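Local structure of restriction endonuclease (Mycobacterium sp., 4F0Q) at residues A[245-248]-A[249-252]; A[254-257]-A[258-262]; A[300-303]-A[304-308]; A[375-378]-A[379-383]; A[415-418]-A[419-422]. The protein cleaves DNA as a tetrameric endonuclease that depends on cytosine methylation, probably using a magnesium-binding PD-(D/E)XK-type nuclease domain beside a separate DNA-recognition domain. All blocks are in the same frame, centred on the assembly; numbering follows the deposited sequence.

Contact 1: A[245-248]-A[249-252]; sequences WIRW and VRQG
Val249 turns its CG2 methyl into the angle between two indoles, 3.8 Å from CD1 of Trp245 and 3.7 Å from CE3 of Trp248. With CG1 anti to the backbone N (chi1 163°), CG2 lies on the N side and reaches back along the helix. The Trp248 and Val249 side chains meet at about a right angle, and CE3 of Trp248 also sits over one face of the Trp245 ring, toward its rim. On another side of the helix Arg247 runs out fully extended, and Arg250, bent at chi3, folds back so that its NH2 comes 3.5 Å from Arg247 CG. The two guanidinium planes are within 6° of parallel, yet their charged atoms do not touch. Gln251 presents its amide at the edge of the Arg247 guanidinium, the planes 76° apart. All this sits on the last turns of helix 243-251, in the N-terminal part of the chain, which by sequence resembles PUA-type domains and is probably the DNA-recognition half. Four i to i+4 bonds hold these turns; three are regular, among them Gln251 N to Arg247 O at 2.9 Å, and the fourth, Gly252 N to Trp248 O at 2.7 Å, is bent at the hydrogen. Gly252 then leaves the helix with positive phi, a conformation that suits glycine. Trp245 makes an edge-to-face contact with Trp223, and both tryptophans pack on Ile183 of strand 175-193. Arg247 NH2 forms a salt bridge with Glu321 of the second subunit.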
loop_
_atom_site.group_PDB
_atom_site.type_symbol
_atom_site.label_atom_id
_atom_site.label_comp_id
_atom_site.label_asym_id
_atom_site.label_seq_id
_atom_site.Cartn_x
_atom_site.Cartn_y
_atom_site.Cartn_z
ATOM N N TRP A 245 13.649 25.835 8.397
ATOM C CA TRP A 245 14.999 25.524 8.847
ATOM C C TRP A 245 15.117 25.701 10.356
ATOM O O TRP A 245 15.842 24.966 11.020
ATOM C CB TRP A 245 16.033 26.394 8.131
ATOM C CG TRP A 245 17.434 25.911 8.333
ATOM C CD1 TRP A 245 18.265 26.216 9.371
ATOM C CD2 TRP A 245 18.167 25.026 7.479
ATOM N NE1 TRP A 245 19.473 25.579 9.214
ATOM C CE2 TRP A 245 19.437 24.842 8.059
ATOM C CE3 TRP A 245 17.874 24.375 6.277
ATOM C CZ2 TRP A 245 20.413 24.034 7.480
ATOM C CZ3 TRP A 245 18.843 23.574 5.703
ATOM C CH2 TRP A 245 20.096 23.408 6.306
ATOM N N ILE A 246 14.401 26.687 10.888
ATOM C CA ILE A 246 14.350 26.911 12.327
ATOM C C ILE A 246 13.673 25.726 13.011
ATOM O O ILE A 246 14.144 25.229 14.042
ATOM C CB ILE A 246 13.594 28.211 12.662
ATOM C CG1 ILE A 246 14.291 29.410 12.014
ATOM C CG2 ILE A 246 13.488 28.402 14.167
ATOM C CD1 ILE A 246 13.583 30.728 12.237
ATOM N N ARG A 247 12.572 25.269 12.420
ATOM C CA ARG A 247 11.852 24.109 12.931
ATOM C C ARG A 247 12.728 22.862 12.898
ATOM O O ARG A 247 12.687 22.048 13.817
ATOM C CB ARG A 247 10.567 23.860 12.138
ATOM C CG ARG A 247 9.785 22.656 12.642
ATOM C CD ARG A 247 8.710 22.208 11.670
ATOM N NE ARG A 247 8.208 20.881 12.021
ATOM C CZ ARG A 247 7.274 20.225 11.342
ATOM N NH1 ARG A 247 6.725 20.772 10.266
ATOM N NH2 ARG A 247 6.886 19.022 11.741
ATOM N N TRP A 248 13.516 22.710 11.838
ATOM C CA TRP A 248 14.435 21.581 11.754
ATOM C C TRP A 248 15.519 21.672 12.822
ATOM O O TRP A 248 15.865 20.671 13.451
ATOM C CB TRP A 248 15.084 21.480 10.375
ATOM C CG TRP A 248 16.200 20.481 10.357
ATOM C CD1 TRP A 248 16.083 19.125 10.257
ATOM C CD2 TRP A 248 17.602 20.755 10.469
ATOM N NE1 TRP A 248 17.324 18.539 10.290
ATOM C CE2 TRP A 248 18.274 19.518 10.419
ATOM C CE3 TRP A 248 18.354 21.927 10.600
ATOM C CZ2 TRP A 248 19.661 19.419 10.496
ATOM C CZ3 TRP A 248 19.732 21.826 10.678
ATOM C CH2 TRP A 248 20.371 20.581 10.624
ATOM N N VAL A 249 16.060 22.871 13.011
ATOM C CA VAL A 249 17.065 23.103 14.039
ATOM C C VAL A 249 16.518 22.710 15.408
ATOM O O VAL A 249 17.203 22.055 16.196
ATOM C CB VAL A 249 17.538 24.574 14.053
ATOM C CG1 VAL A 249 18.243 24.904 15.357
ATOM C CG2 VAL A 249 18.447 24.852 12.865
ATOM N N ARG A 250 15.269 23.084 15.675
ATOM C CA ARG A 250 14.635 22.750 16.948
ATOM C C ARG A 250 14.373 21.251 17.115
ATOM O O ARG A 250 14.763 20.654 18.119
ATOM C CB ARG A 250 13.326 23.527 17.121
ATOM C CG ARG A 250 12.668 23.318 18.480
ATOM C CD ARG A 250 11.338 24.050 18.597
ATOM N NE ARG A 250 10.296 23.451 17.767
ATOM C CZ ARG A 250 9.847 23.975 16.630
ATOM N NH1 ARG A 250 10.346 25.119 16.182
ATOM N NH2 ARG A 250 8.894 23.358 15.945
ATOM N N GLN A 251 13.720 20.649 16.126
ATOM C CA GLN A 251 13.231 19.275 16.241
ATOM C C GLN A 251 14.207 18.210 15.742
ATOM O O GLN A 251 14.363 17.162 16.368
ATOM C CB GLN A 251 11.891 19.131 15.515
ATOM C CG GLN A 251 10.800 20.043 16.049
ATOM C CD GLN A 251 9.491 19.886 15.303
ATOM O OE1 GLN A 251 8.497 20.536 15.627
ATOM N NE2 GLN A 251 9.483 19.021 14.295
ATOM N N GLY A 252 14.852 18.469 14.609
ATOM C CA GLY A 252 15.779 17.512 14.035
ATOM C C GLY A 252 15.159 16.707 12.911
ATOM O O GLY A 252 14.484 17.259 12.044
#

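Contact 2: A[254-257]-A[258-262]; sequences LAIP and GIRRR
Ala255 O takes a hydrogen bond from Gly258 N at 3.0 Å, the donor standing above the carbonyl plane, while the Ile259 side chain closes over the same oxygen. Its CG2 approaches Ala255 O to 3.2 Å and CG1 to 3.3 Å, so aliphatic carbons wrap this carbonyl. That follows from chi1 of Ile259 (60°), which sets CG1 between the backbone N and the carbonyl carbon and sends CD1 back to 4.2 Å from Ala255 CB. A second, weak bond runs from Ile259 N to Ile256 O at 3.4 Å, nearly straight at the hydrogen. Two successive i to i+3 bonds thus curl the chain into a short turn in the linker between helix 243-251 and strand 263-264, before it straightens from Arg260 onward. Arg260, bent at chi3 (-68°), doubles back until one face of its guanidinium lies 4.0 Å over Ile256 O, offset toward the rim. Its NH2 is 4.0 Å from Pro257 CA, a loose approach. The charge of Arg260 is met by Glu185 of strand 175-193 through NH1. Further along, Arg261 pairs with Asp217, and Pro257 packs on Arg313 of the second subunit.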
loop_
_atom_site.group_PDB
_atom_site.type_symbol
_atom_site.label_atom_id
_atom_site.label_comp_id
_atom_site.label_asym_id
_atom_site.label_seq_id
_atom_site.Cartn_x
_atom_site.Cartn_y
_atom_site.Cartn_z
ATOM N N LEU A 254 12.739 14.792 13.014
ATOM C CA LEU A 254 11.289 14.750 13.156
ATOM C C LEU A 254 10.609 15.806 12.290
ATOM O O LEU A 254 9.455 15.644 11.889
ATOM C CB LEU A 254 10.886 14.936 14.622
ATOM C CG LEU A 254 10.914 13.713 15.547
ATOM C CD1 LEU A 254 12.318 13.144 15.712
ATOM C CD2 LEU A 254 10.323 14.070 16.902
ATOM N N ALA A 255 11.331 16.884 12.002
ATOM C CA ALA A 255 10.783 17.990 11.225
ATOM C C ALA A 255 10.852 17.728 9.724
ATOM O O ALA A 255 10.018 18.217 8.964
ATOM C CB ALA A 255 11.510 19.282 11.566
ATOM N N ILE A 256 11.847 16.949 9.310
ATOM C CA ILE A 256 12.094 16.670 7.893
ATOM C C ILE A 256 10.888 16.167 7.070
ATOM O O ILE A 256 10.676 16.638 5.952
ATOM C CB ILE A 256 13.312 15.729 7.702
ATOM C CG1 ILE A 256 14.536 16.296 8.425
ATOM C CG2 ILE A 256 13.612 15.528 6.226
ATOM C CD1 ILE A 256 15.791 15.473 8.240
ATOM N N PRO A 257 10.091 15.223 7.611
ATOM C CA PRO A 257 8.954 14.760 6.804
ATOM C C PRO A 257 7.869 15.813 6.560
ATOM O O PRO A 257 6.900 15.517 5.863
ATOM C CB PRO A 257 8.371 13.616 7.643
ATOM C CG PRO A 257 9.491 13.162 8.497
ATOM C CD PRO A 257 10.260 14.400 8.822
ATOM N N GLY A 258 8.024 17.013 7.114
ATOM C CA GLY A 258 7.002 18.035 6.976
ATOM C C GLY A 258 7.503 19.401 6.547
ATOM O O GLY A 258 6.738 20.365 6.532
ATOM N N ILE A 259 8.780 19.492 6.190
ATOM C CA ILE A 259 9.369 20.776 5.815
ATOM C C ILE A 259 9.889 20.807 4.380
ATOM O O ILE A 259 10.535 21.771 3.970
ATOM C CB ILE A 259 10.512 21.179 6.770
ATOM C CG1 ILE A 259 11.625 20.131 6.742
ATOM C CG2 ILE A 259 9.986 21.372 8.185
ATOM C CD1 ILE A 259 12.747 20.410 7.717
ATOM N N ARG A 260 9.606 19.755 3.618
ATOM C CA ARG A 260 10.046 19.688 2.229
ATOM C C ARG A 260 9.250 20.640 1.344
ATOM O O ARG A 260 8.049 20.824 1.538
ATOM C CB ARG A 260 9.931 18.260 1.695
ATOM C CG ARG A 260 11.264 17.592 1.411
ATOM C CD ARG A 260 11.066 16.208 0.819
ATOM N NE ARG A 260 10.483 15.279 1.782
ATOM C CZ ARG A 260 11.191 14.423 2.512
ATOM N NH1 ARG A 260 12.509 14.377 2.382
ATOM N NH2 ARG A 260 10.584 13.612 3.366
ATOM N N ARG A 261 9.931 21.242 0.372
ATOM C CA ARG A 261 9.285 22.143 -0.577
ATOM C C ARG A 261 8.276 21.392 -1.442
ATOM O O ARG A 261 8.550 20.292 -1.919
ATOM C CB ARG A 261 10.329 22.831 -1.460
ATOM C CG ARG A 261 9.745 23.784 -2.493
ATOM C CD ARG A 261 10.838 24.454 -3.311
ATOM N NE ARG A 261 10.299 25.413 -4.271
ATOM C CZ ARG A 261 10.037 25.133 -5.544
ATOM N NH1 ARG A 261 10.264 23.915 -6.017
ATOM N NH2 ARG A 261 9.550 26.071 -6.345
ATOM N N ARG A 262 7.106 21.995 -1.636
ATOM C CA ARG A 262 6.041 21.368 -2.407
ATOM C C ARG A 262 5.476 22.324 -3.450
ATOM O O ARG A 262 5.146 23.468 -3.143
ATOM C CB ARG A 262 4.924 20.894 -1.476
ATOM C CG ARG A 262 3.781 20.182 -2.176
ATOM C CD ARG A 262 4.242 18.877 -2.807
ATOM N NE ARG A 262 3.113 18.041 -3.200
ATOM C CZ ARG A 262 2.521 18.093 -4.388
ATOM N NH1 ARG A 262 2.953 18.942 -5.310
ATOM N NH2 ARG A 262 1.497 17.294 -4.655
#

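Contact 3: A[300-303]-A[304-308]; sequences FELL and ASRVA
Ser305 holds its OG between its own backbone N and carbonyl carbon (chi1 63°), which turns the hydroxyl back along the helix toward Leu302 O. The hydroxyl is modelled as a donor to that oxygen, but the separation of OG and Leu302 O, 2.3 Å, is too short to be trusted. The firm bond to this carbonyl comes from Arg306 N, 2.9 Å from Leu302 O and almost in line with the C=O bond. Leu302, with CG anti to N (chi1 -178°), carries CD1 to 3.6 Å from Ser305 OG and flanks the hydroxyl. On the next residue, Leu303 CD1 meets Val307 CG2 of the following turn at 4.1 Å, and that valine methyl also rests 3.1 Å from Leu303 O. Ala304 CB lies 3.2 Å from Phe300 O. Glu301 points elsewhere: its OE1 is bonded to His298, and its side chain ends about 4 Å from the bound magnesium ion, whose site includes Asp334. Arg306 runs out extended to Ser436 and Glu440. In the nuclease domain, helix 297-314 thus lies with Leu303 against helix 430-440, Val307 against helix 411-425, and Ala304, Ser305 and Ala308 on Phe335 of strand 335-342.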
loop_
_atom_site.group_PDB
_atom_site.type_symbol
_atom_site.label_atom_id
_atom_site.label_comp_id
_atom_site.label_asym_id
_atom_site.label_seq_id
_atom_site.Cartn_x
_atom_site.Cartn_y
_atom_site.Cartn_z
ATOM N N PHE A 300 10.025 -10.226 -21.533
ATOM C CA PHE A 300 9.771 -8.835 -21.195
ATOM C C PHE A 300 9.025 -8.744 -19.873
ATOM O O PHE A 300 9.152 -7.758 -19.156
ATOM C CB PHE A 300 8.979 -8.135 -22.299
ATOM C CG PHE A 300 8.701 -6.686 -22.014
ATOM C CD1 PHE A 300 9.693 -5.733 -22.180
ATOM C CD2 PHE A 300 7.453 -6.278 -21.576
ATOM C CE1 PHE A 300 9.444 -4.398 -21.916
ATOM C CE2 PHE A 300 7.197 -4.945 -21.309
ATOM C CZ PHE A 300 8.194 -4.004 -21.481
ATOM N N GLU A 301 8.243 -9.771 -19.556
ATOM C CA GLU A 301 7.580 -9.834 -18.257
ATOM C C GLU A 301 8.600 -9.994 -17.126
ATOM O O GLU A 301 8.496 -9.336 -16.087
ATOM C CB GLU A 301 6.548 -10.966 -18.222
ATOM C CG GLU A 301 5.361 -10.749 -19.150
ATOM C CD GLU A 301 4.389 -11.912 -19.144
ATOM O OE1 GLU A 301 4.729 -12.973 -18.581
ATOM O OE2 GLU A 301 3.280 -11.764 -19.701
ATOM N N LEU A 302 9.587 -10.861 -17.336
ATOM C CA LEU A 302 10.656 -11.055 -16.356
ATOM C C LEU A 302 11.478 -9.779 -16.182
ATOM O O LEU A 302 11.752 -9.337 -15.051
ATOM C CB LEU A 302 11.565 -12.212 -16.776
ATOM C CG LEU A 302 12.698 -12.565 -15.811
ATOM C CD1 LEU A 302 12.143 -12.944 -14.447
ATOM C CD2 LEU A 302 13.558 -13.685 -16.372
ATOM N N LEU A 303 11.869 -9.191 -17.311
ATOM C CA LEU A 303 12.592 -7.924 -17.300
ATOM C C LEU A 303 11.801 -6.860 -16.551
ATOM O O LEU A 303 12.364 -6.082 -15.790
ATOM C CB LEU A 303 12.880 -7.443 -18.723
ATOM C CG LEU A 303 13.525 -6.056 -18.799
ATOM C CD1 LEU A 303 14.930 -6.078 -18.216
ATOM C CD2 LEU A 303 13.536 -5.522 -20.220
ATOM N N ALA A 304 10.490 -6.839 -16.767
ATOM C CA ALA A 304 9.621 -5.868 -16.114
ATOM C C ALA A 304 9.534 -6.125 -14.617
ATOM O O ALA A 304 9.400 -5.189 -13.834
ATOM C CB ALA A 304 8.238 -5.889 -16.734
ATOM N N SER A 305 9.600 -7.392 -14.221
ATOM C CA SER A 305 9.612 -7.733 -12.801
ATOM C C SER A 305 10.891 -7.216 -12.145
ATOM O O SER A 305 10.850 -6.602 -11.070
ATOM C CB SER A 305 9.476 -9.243 -12.597
ATOM O OG SER A 305 10.575 -9.938 -13.158
ATOM N N ARG A 306 12.025 -7.455 -12.798
ATOM C CA ARG A 306 13.304 -6.975 -12.274
ATOM C C ARG A 306 13.361 -5.447 -12.201
ATOM O O ARG A 306 13.818 -4.875 -11.207
ATOM C CB ARG A 306 14.468 -7.516 -13.107
ATOM C CG ARG A 306 14.646 -9.021 -13.005
ATOM C CD ARG A 306 15.882 -9.487 -13.751
ATOM N NE ARG A 306 16.078 -10.930 -13.632
ATOM C CZ ARG A 306 17.089 -11.595 -14.181
ATOM N NH1 ARG A 306 18.005 -10.947 -14.889
ATOM N NH2 ARG A 306 17.186 -12.907 -14.020
ATOM N N VAL A 307 12.887 -4.798 -13.260
ATOM C CA VAL A 307 12.851 -3.342 -13.337
ATOM C C VAL A 307 11.942 -2.762 -12.259
ATOM O O VAL A 307 12.274 -1.759 -11.633
ATOM C CB VAL A 307 12.386 -2.861 -14.731
ATOM C CG1 VAL A 307 12.026 -1.380 -14.706
ATOM C CG2 VAL A 307 13.461 -3.131 -15.768
ATOM N N ALA A 308 10.800 -3.407 -12.041
ATOM C CA ALA A 308 9.880 -2.995 -10.989
ATOM C C ALA A 308 10.559 -3.103 -9.632
ATOM O O ALA A 308 10.480 -2.183 -8.814
ATOM C CB ALA A 308 8.619 -3.840 -11.022
#

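Contact 4: A[375-378]-A[379-383]; sequences ARLR and RGWIG
Arg378 lays its aliphatic chain along one face of the Trp381 indole. The two side chains run side by side in the same direction, and CD sits 4.1 Å from the centroid of the six-membered ring, 14° off its normal, as a CH-pi contact. The guanidinium continues nearly parallel to the indole, the planes 11° apart, with NE 4.2 Å from Trp381 CH2. An extended chain from CG to NE keeps Arg378 flat along the ring. Elsewhere on the indole, Trp381 CZ3 comes 3.5 Å from Arg376 O. Leu377 packs next to it, CD2 at 3.9 Å from Trp381 CB and 3.4 Å from Ile382 O. The backbone beneath is a type II beta turn from Arg378 to Trp381, closed by Trp381 N to Arg378 O at 3.2 Å, with Gly380 at its positive-phi corner. It leads from helix 367-374 into strand 381-387 of the five-stranded nuclease sheet. A water donates to Arg378 O at 2.6 Å and to Trp381 O, bridging the turn. Farther out, Glu451 forms a salt bridge with Arg378 NH1, Pro450 packs on Trp381, and Ala375 O accepts a hydrogen bond from Arg379 of the third subunit.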
loop_
_atom_site.group_PDB
_atom_site.type_symbol
_atom_site.label_atom_id
_atom_site.label_comp_id
_atom_site.label_asym_id
_atom_site.label_seq_id
_atom_site.Cartn_x
_atom_site.Cartn_y
_atom_site.Cartn_z
ATOM N N ALA A 375 -8.388 -3.369 -11.328
ATOM C CA ALA A 375 -9.559 -4.117 -10.875
ATOM C C ALA A 375 -9.174 -5.361 -10.077
ATOM O O ALA A 375 -9.938 -5.831 -9.235
ATOM C CB ALA A 375 -10.436 -4.497 -12.059
ATOM N N ARG A 376 -7.985 -5.889 -10.348
ATOM C CA ARG A 376 -7.493 -7.076 -9.659
ATOM C C ARG A 376 -7.010 -6.759 -8.247
ATOM O O ARG A 376 -6.868 -7.656 -7.415
ATOM C CB ARG A 376 -6.361 -7.719 -10.462
ATOM C CG ARG A 376 -6.817 -8.431 -11.723
ATOM C CD ARG A 376 -7.568 -9.705 -11.383
ATOM N NE ARG A 376 -6.779 -10.579 -10.520
ATOM C CZ ARG A 376 -5.893 -11.464 -10.964
ATOM N NH1 ARG A 376 -5.678 -11.596 -12.266
ATOM N NH2 ARG A 376 -5.220 -12.217 -10.105
ATOM N N LEU A 377 -6.761 -5.482 -7.980
ATOM C CA LEU A 377 -6.199 -5.065 -6.701
ATOM C C LEU A 377 -7.218 -5.074 -5.567
ATOM O O LEU A 377 -8.350 -4.618 -5.725
ATOM C CB LEU A 377 -5.566 -3.677 -6.817
ATOM C CG LEU A 377 -4.348 -3.548 -7.732
ATOM C CD1 LEU A 377 -3.845 -2.114 -7.749
ATOM C CD2 LEU A 377 -3.246 -4.501 -7.296
ATOM N N ARG A 378 -6.799 -5.603 -4.423
ATOM C CA ARG A 378 -7.584 -5.532 -3.200
ATOM C C ARG A 378 -6.935 -4.508 -2.283
ATOM O O ARG A 378 -5.925 -3.904 -2.640
ATOM C CB ARG A 378 -7.620 -6.894 -2.509
ATOM C CG ARG A 378 -8.220 -8.002 -3.353
ATOM C CD ARG A 378 -8.127 -9.338 -2.641
ATOM N NE ARG A 378 -8.723 -10.414 -3.425
ATOM C CZ ARG A 378 -8.716 -11.692 -3.064
ATOM N NH1 ARG A 378 -8.139 -12.059 -1.929
ATOM N NH2 ARG A 378 -9.285 -12.604 -3.841
ATOM N N ARG A 379 -7.509 -4.306 -1.102
ATOM C CA ARG A 379 -6.891 -3.421 -0.124
ATOM C C ARG A 379 -5.622 -4.067 0.424
ATOM O O ARG A 379 -5.609 -5.252 0.758
ATOM C CB ARG A 379 -7.859 -3.080 1.008
ATOM C CG ARG A 379 -8.501 -4.284 1.659
ATOM C CD ARG A 379 -9.373 -3.872 2.825
ATOM N NE ARG A 379 -10.228 -4.969 3.261
ATOM C CZ ARG A 379 -11.102 -4.884 4.257
ATOM N NH1 ARG A 379 -11.237 -3.751 4.931
ATOM N NH2 ARG A 379 -11.840 -5.937 4.578
ATOM N N GLY A 380 -4.555 -3.282 0.502
ATOM C CA GLY A 380 -3.268 -3.796 0.927
ATOM C C GLY A 380 -2.457 -4.287 -0.253
ATOM O O GLY A 380 -1.363 -4.821 -0.090
ATOM N N TRP A 381 -3.007 -4.112 -1.451
ATOM C CA TRP A 381 -2.313 -4.475 -2.678
ATOM C C TRP A 381 -1.990 -3.230 -3.489
ATOM O O TRP A 381 -2.752 -2.263 -3.485
ATOM C CB TRP A 381 -3.166 -5.420 -3.528
ATOM C CG TRP A 381 -3.303 -6.805 -2.978
ATOM C CD1 TRP A 381 -2.958 -7.232 -1.730
ATOM C CD2 TRP A 381 -3.818 -7.950 -3.666
ATOM N NE1 TRP A 381 -3.232 -8.572 -1.595
ATOM C CE2 TRP A 381 -3.759 -9.037 -2.773
ATOM C CE3 TRP A 381 -4.326 -8.161 -4.952
ATOM C CZ2 TRP A 381 -4.188 -10.315 -3.122
ATOM C CZ3 TRP A 381 -4.751 -9.432 -5.297
ATOM C CH2 TRP A 381 -4.679 -10.492 -4.386
ATOM N N ILE A 382 -0.856 -3.253 -4.179
ATOM C CA ILE A 382 -0.521 -2.188 -5.116
ATOM C C ILE A 382 -0.211 -2.789 -6.479
ATOM O O ILE A 382 0.050 -3.985 -6.592
ATOM C CB ILE A 382 0.684 -1.351 -4.644
ATOM C CG1 ILE A 382 1.956 -2.199 -4.635
ATOM C CG2 ILE A 382 0.415 -0.747 -3.272
ATOM C CD1 ILE A 382 3.223 -1.393 -4.475
ATOM N N GLY A 383 -0.243 -1.959 -7.513
ATOM C CA GLY A 383 0.030 -2.427 -8.858
ATOM C C GLY A 383 1.241 -1.753 -9.468
ATOM O O GLY A 383 1.755 -0.775 -8.927
HETATM O O HOH W 1 -4.970 -1.520 -2.088
#

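Contact 5: A[415-418]-A[419-422]; sequences AATV and RRMV
Met421 reaches back over Thr417 along helix 411-425, an alpha helix of the nuclease half whose i to i+4 bonds run unbroken through both segments. From CB, 3.5 Å from Thr417 O, its chain turns to the backbone-N side (chi1 -68°), and CG settles 3.2 Å from that same oxygen. SD comes next, still 3.6 Å from Thr417 O and beside the Thr417 CG2 methyl. The bend at chi3 (57°) then sends CE on to Arg306 of helix 297-314. Thr417 O is therefore covered by the thioether chain while it accepts Met421 N at 2.9 Å. CG2 of Thr417 is shared: Arg420 NH1 also lies close to it. Arg420 starts with CG anti to its backbone N and bends at chi3 (-48°), so that its guanidinium folds back with one face above Ala416 O. Thr417 OG1, on the opposite side of CB from its own carbonyl carbon, is bonded to Thr413 O one turn earlier. Arg419 runs instead toward helix 281-292, its CB and CG against Ala415 O. Val418 and Val422 both pack on Leu430 of helix 430-440, and Met421 also meets Leu254 of the second subunit. Between these valines the methyls only just meet, Val418 CG1 to Val422 CG2 at 4.3 Å, whereas Val422 CG2 rests 3.3 Å from Val418 O.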
loop_
_atom_site.group_PDB
_atom_site.type_symbol
_atom_site.label_atom_id
_atom_site.label_comp_id
_atom_site.label_asym_id
_atom_site.label_seq_id
_atom_site.Cartn_x
_atom_site.Cartn_y
_atom_site.Cartn_z
ATOM N N ALA A 415 13.832 2.746 -19.672
ATOM C CA ALA A 415 15.140 2.868 -20.307
ATOM C C ALA A 415 16.216 3.271 -19.304
ATOM O O ALA A 415 17.295 2.676 -19.268
ATOM C CB ALA A 415 15.081 3.866 -21.451
ATOM N N ALA A 416 15.913 4.281 -18.493
ATOM C CA ALA A 416 16.850 4.760 -17.480
ATOM C C ALA A 416 17.179 3.668 -16.464
ATOM O O ALA A 416 18.349 3.436 -16.136
ATOM C CB ALA A 416 16.289 5.989 -16.779
ATOM N N THR A 417 16.138 2.999 -15.977
ATOM C CA THR A 417 16.295 1.935 -14.994
ATOM C C THR A 417 17.123 0.787 -15.555
ATOM O O THR A 417 18.048 0.308 -14.906
ATOM C CB THR A 417 14.933 1.387 -14.528
ATOM O OG1 THR A 417 14.114 2.466 -14.060
ATOM C CG2 THR A 417 15.119 0.371 -13.412
ATOM N N VAL A 418 16.785 0.354 -16.766
ATOM C CA VAL A 418 17.502 -0.730 -17.429
ATOM C C VAL A 418 18.972 -0.375 -17.643
ATOM O O VAL A 418 19.858 -1.194 -17.398
ATOM C CB VAL A 418 16.839 -1.107 -18.776
ATOM C CG1 VAL A 418 17.804 -1.873 -19.662
ATOM C CG2 VAL A 418 15.574 -1.918 -18.535
ATOM N N ARG A 419 19.226 0.853 -18.084
ATOM C CA ARG A 419 20.595 1.327 -18.266
ATOM C C ARG A 419 21.374 1.314 -16.954
ATOM O O ARG A 419 22.534 0.893 -16.916
ATOM C CB ARG A 419 20.606 2.726 -18.884
ATOM C CG ARG A 419 20.457 2.733 -20.396
ATOM C CD ARG A 419 20.299 4.145 -20.930
ATOM N NE ARG A 419 21.225 5.078 -20.297
ATOM C CZ ARG A 419 22.472 5.289 -20.704
ATOM N NH1 ARG A 419 22.950 4.631 -21.751
ATOM N NH2 ARG A 419 23.241 6.158 -20.063
ATOM N N ARG A 420 20.733 1.769 -15.881
ATOM C CA ARG A 420 21.359 1.755 -14.560
ATOM C C ARG A 420 21.698 0.329 -14.120
ATOM O O ARG A 420 22.813 0.059 -13.671
ATOM C CB ARG A 420 20.448 2.418 -13.525
ATOM C CG ARG A 420 21.122 2.690 -12.188
ATOM C CD ARG A 420 20.120 3.129 -11.126
ATOM N NE ARG A 420 19.231 4.185 -11.604
ATOM C CZ ARG A 420 17.933 4.019 -11.839
ATOM N NH1 ARG A 420 17.365 2.840 -11.630
ATOM N NH2 ARG A 420 17.200 5.034 -12.276
ATOM N N MET A 421 20.729 -0.572 -14.258
ATOM C CA MET A 421 20.900 -1.978 -13.897
ATOM C C MET A 421 22.060 -2.612 -14.653
ATOM O O MET A 421 22.921 -3.269 -14.065
ATOM C CB MET A 421 19.619 -2.761 -14.201
ATOM C CG MET A 421 18.429 -2.399 -13.329
ATOM S SD MET A 421 16.865 -2.996 -14.009
ATOM C CE MET A 421 17.191 -4.751 -14.146
ATOM N N VAL A 422 22.067 -2.408 -15.964
ATOM C CA VAL A 422 23.083 -2.983 -16.833
ATOM C C VAL A 422 24.472 -2.427 -16.525
ATOM O O VAL A 422 25.446 -3.179 -16.451
ATOM C CB VAL A 422 22.724 -2.757 -18.317
ATOM C CG1 VAL A 422 23.920 -2.998 -19.204
ATOM C CG2 VAL A 422 21.571 -3.662 -18.718
#

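All five contacts are local and follow one another along the chain, none nested in or crossing another. Contact 1 ends helix 243-251; contact 2, centred 10 Å away, closes the turn in the linker that follows and folds back on it, Trp248 packing on Ile256 and Ile259. The chain then enters the nuclease half. Contacts 3 and 5 touch mainly through Val307, with Arg306 against Met421, tying helix 297-314 to helix 411-425. Contact 4 lies between them in sequence, where a turn leads into strand 381-387, its nearest atoms about 8 Å from contact 3. Contacts 1 and 3 have centres about 42 Å apart.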